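Class D beta-lactamase (Fusobacterium nucleatum subsp. polymorphum, PDB 4IED) probably hydrolyses beta-lactam antibiotics to substituted beta-amino acids, as a class D beta-lactamase of the penicillin-binding transpeptidase family. Local coordinates at residues Y81-D84 with G85-V88; I72-N75 with V76-F80; Y43-L46 with D47-N50. One frame throughout, in Å; residues are numbered along the deposited sequence.

Interaction 1: Y81-D84 with G85-V88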
loop_
_atom_site.group_PDB
_atom_site.type_symbol
_atom_site.label_atom_id
_atom_site.label_comp_id
_atom_site.label_asym_id
_atom_site.label_seq_id
_atom_site.Cartn_x
_atom_site.Cartn_y
_atom_site.Cartn_z
ATOM N N TYR A 81 -17.310 -10.726 2.682
ATOM C CA TYR A 81 -17.813 -9.843 3.740
ATOM C C TYR A 81 -19.309 -9.676 3.556
ATOM O O TYR A 81 -19.795 -9.345 2.441
ATOM C CB TYR A 81 -17.132 -8.484 3.671
ATOM C CG TYR A 81 -17.718 -7.503 4.607
ATOM C CD1 TYR A 81 -17.434 -7.536 5.941
ATOM C CD2 TYR A 81 -18.496 -6.496 4.126
ATOM C CE1 TYR A 81 -18.062 -6.606 6.773
ATOM C CE2 TYR A 81 -19.105 -5.552 4.966
ATOM C CZ TYR A 81 -18.862 -5.599 6.280
ATOM O OH TYR A 81 -19.497 -4.666 7.134
ATOM N N TYR A 82 -20.057 -9.847 4.604
ATOM C CA TYR A 82 -21.511 -9.764 4.608
ATOM C C TYR A 82 -21.920 -8.599 5.477
ATOM O O TYR A 82 -21.682 -8.570 6.729
ATOM C CB TYR A 82 -22.136 -11.102 5.129
ATOM C CG TYR A 82 -21.777 -12.315 4.268
ATOM C CD1 TYR A 82 -22.553 -12.645 3.149
ATOM C CD2 TYR A 82 -20.721 -13.021 4.555
ATOM C CE1 TYR A 82 -22.186 -13.743 2.336
ATOM C CE2 TYR A 82 -20.281 -14.079 3.746
ATOM C CZ TYR A 82 -21.041 -14.414 2.660
ATOM O OH TYR A 82 -20.623 -15.520 1.870
ATOM N N TYR A 83 -22.461 -7.594 4.840
ATOM C CA TYR A 83 -22.832 -6.366 5.560
ATOM C C TYR A 83 -24.068 -6.611 6.373
ATOM O O TYR A 83 -24.883 -7.509 6.057
ATOM C CB TYR A 83 -22.962 -5.200 4.553
ATOM C CG TYR A 83 -23.339 -3.881 5.265
ATOM C CD1 TYR A 83 -22.473 -3.320 6.172
ATOM C CD2 TYR A 83 -24.488 -3.121 4.916
ATOM C CE1 TYR A 83 -22.808 -2.146 6.816
ATOM C CE2 TYR A 83 -24.825 -1.931 5.571
ATOM C CZ TYR A 83 -23.958 -1.457 6.490
ATOM O OH TYR A 83 -24.323 -0.270 7.115
ATOM N N ASP A 84 -24.211 -5.958 7.507
ATOM C CA ASP A 84 -25.294 -6.157 8.492
ATOM C C ASP A 84 -26.005 -4.887 8.941
ATOM O O ASP A 84 -26.685 -4.910 9.968
ATOM C CB ASP A 84 -24.662 -6.853 9.693
ATOM C CG ASP A 84 -23.699 -5.932 10.441
ATOM O OD1 ASP A 84 -23.122 -4.913 9.905
ATOM O OD2 ASP A 84 -23.480 -6.256 11.699
ATOM N N GLY A 85 -25.795 -3.775 8.262
ATOM C CA GLY A 85 -26.444 -2.507 8.607
ATOM C C GLY A 85 -25.676 -1.700 9.651
ATOM O O GLY A 85 -26.115 -0.582 9.987
ATOM N N SER A 86 -24.527 -2.201 10.075
ATOM C CA SER A 86 -23.719 -1.523 11.108
ATOM C C SER A 86 -23.084 -0.212 10.584
ATOM O O SER A 86 -23.038 0.063 9.389
ATOM C CB SER A 86 -22.655 -2.507 11.669
ATOM O OG SER A 86 -21.733 -2.769 10.692
ATOM N N LYS A 87 -22.608 0.604 11.488
ATOM C CA LYS A 87 -22.015 1.869 11.145
ATOM C C LYS A 87 -20.747 1.649 10.304
ATOM O O LYS A 87 -19.860 0.836 10.682
ATOM C CB LYS A 87 -21.685 2.623 12.435
ATOM C CG LYS A 87 -22.924 3.215 12.964
ATOM C CD LYS A 87 -22.574 4.297 13.939
ATOM C CE LYS A 87 -23.811 4.816 14.674
ATOM N NZ LYS A 87 -23.386 5.703 15.792
ATOM N N VAL A 88 -20.646 2.425 9.199
ATOM C CA VAL A 88 -19.446 2.392 8.347
ATOM C C VAL A 88 -19.092 3.782 7.980
ATOM O O VAL A 88 -19.937 4.576 7.661
ATOM C CB VAL A 88 -19.600 1.458 7.071
ATOM C CG1 VAL A 88 -19.629 0.015 7.427
ATOM C CG2 VAL A 88 -20.836 1.798 6.298
HETATM O O HOH W 1 -19.531 -5.143 9.746
#

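Interaction 2: I72-N75 with V76-F80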
loop_
_atom_site.group_PDB
_atom_site.type_symbol
_atom_site.label_atom_id
_atom_site.label_comp_id
_atom_site.label_asym_id
_atom_site.label_seq_id
_atom_site.Cartn_x
_atom_site.Cartn_y
_atom_site.Cartn_z
ATOM N N ILE A 72 -8.329 -18.429 2.935
ATOM C CA ILE A 72 -9.473 -17.879 3.680
ATOM C C ILE A 72 -10.631 -17.627 2.707
ATOM O O ILE A 72 -11.792 -17.766 3.072
ATOM C CB ILE A 72 -9.076 -16.590 4.406
ATOM C CG1 ILE A 72 -7.884 -16.817 5.372
ATOM C CG2 ILE A 72 -10.286 -16.047 5.115
ATOM C CD1 ILE A 72 -8.088 -17.864 6.431
ATOM N N VAL A 73 -10.298 -17.257 1.485
ATOM C CA VAL A 73 -11.243 -17.170 0.365
ATOM C C VAL A 73 -10.630 -18.040 -0.752
ATOM O O VAL A 73 -9.412 -18.129 -0.788
ATOM C CB VAL A 73 -11.449 -15.746 -0.133
ATOM C CG1 VAL A 73 -12.116 -14.886 0.976
ATOM C CG2 VAL A 73 -10.201 -15.045 -0.578
ATOM N N LYS A 74 -11.444 -18.452 -1.706
ATOM C CA LYS A 74 -10.976 -19.176 -2.867
ATOM C C LYS A 74 -10.165 -18.266 -3.804
ATOM O O LYS A 74 -9.130 -18.686 -4.349
ATOM C CB LYS A 74 -12.175 -19.813 -3.584
ATOM C CG LYS A 74 -11.732 -20.598 -4.782
ATOM C CD LYS A 74 -12.830 -21.445 -5.369
ATOM C CE LYS A 74 -14.115 -20.678 -5.616
ATOM N NZ LYS A 74 -14.081 -19.621 -6.629
ATOM N N ASN A 75 -10.621 -17.008 -3.942
ATOM C CA ASN A 75 -9.978 -15.993 -4.775
ATOM C C ASN A 75 -10.585 -14.639 -4.397
ATOM O O ASN A 75 -11.548 -14.625 -3.654
ATOM C CB ASN A 75 -10.067 -16.332 -6.290
ATOM C CG ASN A 75 -11.471 -16.549 -6.729
ATOM O OD1 ASN A 75 -12.367 -15.721 -6.524
ATOM N ND2 ASN A 75 -11.662 -17.786 -7.376
ATOM N N VAL A 76 -10.035 -13.593 -4.996
ATOM C CA VAL A 76 -10.452 -12.212 -4.687
ATOM C C VAL A 76 -11.861 -11.886 -5.222
ATOM O O VAL A 76 -12.418 -10.841 -4.905
ATOM C CB VAL A 76 -9.454 -11.213 -5.227
ATOM C CG1 VAL A 76 -8.088 -11.361 -4.558
ATOM C CG2 VAL A 76 -9.296 -11.382 -6.751
ATOM N N ASP A 77 -12.445 -12.794 -6.027
ATOM C CA ASP A 77 -13.804 -12.582 -6.520
ATOM C C ASP A 77 -14.888 -13.314 -5.745
ATOM O O ASP A 77 -16.052 -13.092 -5.969
ATOM C CB ASP A 77 -13.851 -12.949 -8.041
ATOM C CG ASP A 77 -13.033 -11.990 -8.812
ATOM O OD1 ASP A 77 -13.490 -10.865 -9.084
ATOM O OD2 ASP A 77 -11.850 -12.303 -9.164
ATOM N N GLU A 78 -14.485 -14.090 -4.750
ATOM C CA GLU A 78 -15.463 -14.836 -3.931
ATOM C C GLU A 78 -16.089 -13.960 -2.880
ATOM O O GLU A 78 -15.355 -13.344 -2.098
ATOM C CB GLU A 78 -14.782 -16.002 -3.287
ATOM C CG GLU A 78 -15.779 -17.021 -2.715
ATOM C CD GLU A 78 -15.139 -18.222 -2.076
ATOM O OE1 GLU A 78 -14.332 -18.060 -1.166
ATOM O OE2 GLU A 78 -15.459 -19.366 -2.520
ATOM N N MET A 79 -17.376 -14.005 -2.788
ATOM C CA MET A 79 -18.040 -13.176 -1.751
ATOM C C MET A 79 -17.492 -13.634 -0.376
ATOM O O MET A 79 -17.369 -14.827 -0.096
ATOM C CB MET A 79 -19.547 -13.253 -1.811
ATOM C CG MET A 79 -20.107 -12.767 -3.152
ATOM S SD MET A 79 -19.559 -11.149 -3.676
ATOM C CE MET A 79 -20.241 -10.001 -2.569
ATOM N N PHE A 80 -17.201 -12.636 0.445
ATOM C CA PHE A 80 -16.533 -12.844 1.744
ATOM C C PHE A 80 -17.082 -12.012 2.892
ATOM O O PHE A 80 -17.272 -12.574 3.969
ATOM C CB PHE A 80 -15.046 -12.486 1.574
ATOM C CG PHE A 80 -14.262 -12.565 2.907
ATOM C CD1 PHE A 80 -14.056 -13.781 3.496
ATOM C CD2 PHE A 80 -13.773 -11.386 3.475
ATOM C CE1 PHE A 80 -13.385 -13.890 4.733
ATOM C CE2 PHE A 80 -13.079 -11.516 4.684
ATOM C CZ PHE A 80 -12.971 -12.730 5.326
HETATM O O HOH W 2 -12.769 -12.538 -1.973
#

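Interaction 3: Y43-L46 with D47-N50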
loop_
_atom_site.group_PDB
_atom_site.type_symbol
_atom_site.label_atom_id
_atom_site.label_comp_id
_atom_site.label_asym_id
_atom_site.label_seq_id
_atom_site.Cartn_x
_atom_site.Cartn_y
_atom_site.Cartn_z
ATOM N N TYR A 43 15.110 9.429 -4.635
ATOM C CA TYR A 43 14.419 9.670 -3.369
ATOM C C TYR A 43 14.412 11.159 -2.969
ATOM O O TYR A 43 15.230 11.920 -3.445
ATOM C CB TYR A 43 15.009 8.834 -2.236
ATOM C CG TYR A 43 16.418 9.294 -1.863
ATOM C CD1 TYR A 43 16.599 10.385 -1.034
ATOM C CD2 TYR A 43 17.518 8.738 -2.431
ATOM C CE1 TYR A 43 17.870 10.843 -0.680
ATOM C CE2 TYR A 43 18.770 9.189 -2.122
ATOM C CZ TYR A 43 18.932 10.285 -1.294
ATOM O OH TYR A 43 20.223 10.754 -0.985
ATOM N N TYR A 44 13.529 11.472 -2.019
ATOM C CA TYR A 44 13.482 12.746 -1.274
ATOM C C TYR A 44 13.381 12.343 0.194
ATOM O O TYR A 44 12.528 11.530 0.543
ATOM C CB TYR A 44 12.297 13.556 -1.692
ATOM C CG TYR A 44 12.180 14.812 -0.855
ATOM C CD1 TYR A 44 13.079 15.854 -0.999
ATOM C CD2 TYR A 44 11.270 14.895 0.186
ATOM C CE1 TYR A 44 12.947 17.006 -0.214
ATOM C CE2 TYR A 44 11.149 16.013 0.963
ATOM C CZ TYR A 44 11.974 17.062 0.743
ATOM O OH TYR A 44 11.895 18.218 1.502
ATOM N N ASN A 45 14.253 12.926 1.014
ATOM C CA ASN A 45 14.303 12.726 2.469
ATOM C C ASN A 45 14.701 11.321 2.849
ATOM O O ASN A 45 13.870 10.535 3.237
ATOM C CB ASN A 45 12.995 13.156 3.078
ATOM C CG ASN A 45 13.086 13.370 4.560
ATOM O OD1 ASN A 45 14.070 12.922 5.210
ATOM N ND2 ASN A 45 12.102 14.002 5.129
ATOM N N LEU A 46 15.983 11.029 2.664
ATOM C CA LEU A 46 16.515 9.687 2.970
ATOM C C LEU A 46 16.292 9.122 4.359
ATOM O O LEU A 46 15.887 7.981 4.543
ATOM C CB LEU A 46 18.023 9.613 2.646
ATOM C CG LEU A 46 18.598 8.152 2.596
ATOM C CD1 LEU A 46 17.897 7.305 1.588
ATOM C CD2 LEU A 46 20.075 8.151 2.306
ATOM N N ASP A 47 16.452 9.954 5.342
ATOM C CA ASP A 47 16.265 9.505 6.709
ATOM C C ASP A 47 14.820 9.152 6.965
ATOM O O ASP A 47 14.518 8.064 7.549
ATOM C CB ASP A 47 16.697 10.555 7.720
ATOM C CG ASP A 47 18.209 10.642 7.885
ATOM O OD1 ASP A 47 18.980 9.806 7.320
ATOM O OD2 ASP A 47 18.607 11.615 8.549
ATOM N N ARG A 48 13.893 9.986 6.441
ATOM C CA ARG A 48 12.495 9.543 6.595
ATOM C C ARG A 48 12.148 8.365 5.669
ATOM O O ARG A 48 11.295 7.586 6.035
ATOM C CB ARG A 48 11.581 10.753 6.370
ATOM C CG ARG A 48 10.124 10.428 6.575
ATOM C CD ARG A 48 9.281 11.664 6.531
ATOM N NE ARG A 48 7.852 11.312 6.541
ATOM C CZ ARG A 48 6.880 12.024 7.133
ATOM N NH1 ARG A 48 7.096 13.124 7.802
ATOM N NH2 ARG A 48 5.641 11.567 6.973
ATOM N N ALA A 49 12.791 8.230 4.541
ATOM C CA ALA A 49 12.559 7.044 3.681
ATOM C C ALA A 49 12.856 5.777 4.412
ATOM O O ALA A 49 12.193 4.800 4.188
ATOM C CB ALA A 49 13.393 7.122 2.446
ATOM N N ASN A 50 13.772 5.834 5.387
ATOM C CA ASN A 50 14.114 4.613 6.207
ATOM C C ASN A 50 13.360 4.596 7.535
ATOM O O ASN A 50 13.600 3.656 8.371
ATOM C CB ASN A 50 15.604 4.587 6.427
ATOM C CG ASN A 50 16.356 4.299 5.181
ATOM O OD1 ASN A 50 17.281 5.023 4.767
ATOM N ND2 ASN A 50 15.980 3.218 4.570
#

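Interaction 1: Y81-D84 with G85-V88
A surface turn held by its own side chains is the theme here: Tyr-83 reaches forward past Gly-85 to Ser-86 and Val-88 while Asp-84 grips Ser-86, in the long loop between helix 62-69 and helix 99-105. Two side chains of the incoming residues fasten the outgoing ones, the first with a hydroxyl donor and a packed ring, the second with a carboxylate acceptor. The Tyr-83 ring lies flat against the bend, with Gly-85 N 3.3 Å above its plane and over its centre. With CG anti to the backbone N (chi1 -179°), the ring runs forward beside the following peptide, and its hydroxyl donates to the carbonyl of Ser-86, Tyr-83 OH to Ser-86 O being 2.6 Å. That donor sits only 18° off the carbonyl plane, and the acceptor lies at the edge of the ring. Beyond it, Tyr-83 CE1 meets the methyl CG1 of Val-88 at 3.9 Å, the apolar end of the contact.

Asp-84 provides the second fastening, an Asx turn: its OD1 accepts from Ser-86 N at 3.1 Å, the donor standing above the carboxylate plane. The same OD1 also receives Ser-86 OG at 2.7 Å, on its syn lone pair. This pairing with both donors of Ser-86 ties the carboxylate to backbone and side chain together. Between them, Gly-85 has a positive phi of 87°, where a CB would run into the carbonyl oxygen of Asp-84. A water bound to Tyr-81 OH also donates a weak bond to Ser-86 OG.

Around the turn, Asp-96 OD1 accepts from the backbone N of Tyr-83, and the ring of Tyr-83 touches Ala-94. Val-88 packs on Trp-93 and on Pro-109 of helix 108-130, while Tyr-81 rests on Pro-109 and Ala-110 of that same helix.

Interaction 2: I72-N75 with V76-F80
Ile-72 and Val-73 meet Phe-80 across a chain reversal whose centre is a type I beta turn from Asn-75 to Glu-78, in the loop that leaves helix 62-69. The methyl CG2 of Ile-72 comes obliquely to Phe-80 CE1. Val-73 follows with a closer approach, its CG1 3.4 Å from Phe-80 CD1, the two side chains crossing at about a right angle. Val-73 and Phe-80 are both buried, and both touch Leu-99 of helix 99-105.

At Lys-74 the contact turns polar. The Glu-78 side chain, extended beyond CG, reaches back across the turn, and Lys-74 N donates to its OE1 at 3.0 Å in a nearly straight bond (170°), although the donor stands above the carboxylate plane. A magnesium ion lies about 4 Å from the Glu-78 side chain.

Asn-75 accepts at both its backbone and its side-chain oxygen. Glu-78 N donates to Asn-75 O at 3.2 Å, the bond that closes the beta turn, and a water donates to both that oxygen and Glu-78 O. With chi1 at 55°, the Asn-75 amide folds forward over the turn and forms an Asx turn inside it, receiving Asp-77 N at Asn-75 OD1 over 3.0 Å, the donor tilted 16° from the amide carbonyl plane.

Interaction 3: Y43-L46 with D47-N50
The backbone leaves edge strand 40-44, bends at Asn-45 through positive phi (67°) and enters the short helix 46-49, whose first turn is closed by Ala-49 N donating to Asn-45 O at 2.9 Å, in the carbonyl plane. Asn-45 is the N-cap of this helix. Its side chain swings forward, CG anti to the backbone N (chi1 -163°), and OD1 accepts from Arg-48 N at 3.2 Å. The N-H points almost straight at the oxygen (162°), yet arrives from above the amide plane. The other end of the amide is fixed as well, since Asn-45 ND2 donates to Gly-29 O.

Arg-48 passes obliquely by this cap, its CB 3.5 Å from Asn-45 ND2, and its extended chain carries the guanidinium on to Asn-227 and to a salt bridge with Asp-229. Ala-49 is buried, its methyl lying near the carbonyl oxygens of Leu-46 and Asn-45 and touching Thr-30 and Val-32 of strand 29-35, while Met-155 of helix 154-165 packs against Leu-46 and Ala-49. Within the strand-to-helix corner, Leu-46 folds back over Tyr-43, setting its CD1 4.0 Å above the plane of the Tyr-43 ring, over its centre.

How the interactions relate
From the N terminus, interaction 3 comes first, turning the edge strand 40-44 of the antiparallel sheet into helix 46-49. Helix 62-69 follows, and the chain then enters the loop that holds the other two. Interaction 2 closes the reversal at 72-80, set against helices 62-69, 99-105, 108-130 and 173-182; interaction 1 takes over at the next residue and closes the turn 81-88 further out, beside helix 108-130. The three run in series, without nesting or crossing. Interactions 1 and 2 adjoin, their centres 18 Å apart, whereas interaction 3 lies on the opposite side of the chain's centre, with its nearest atoms about 26 Å from those of interaction 1.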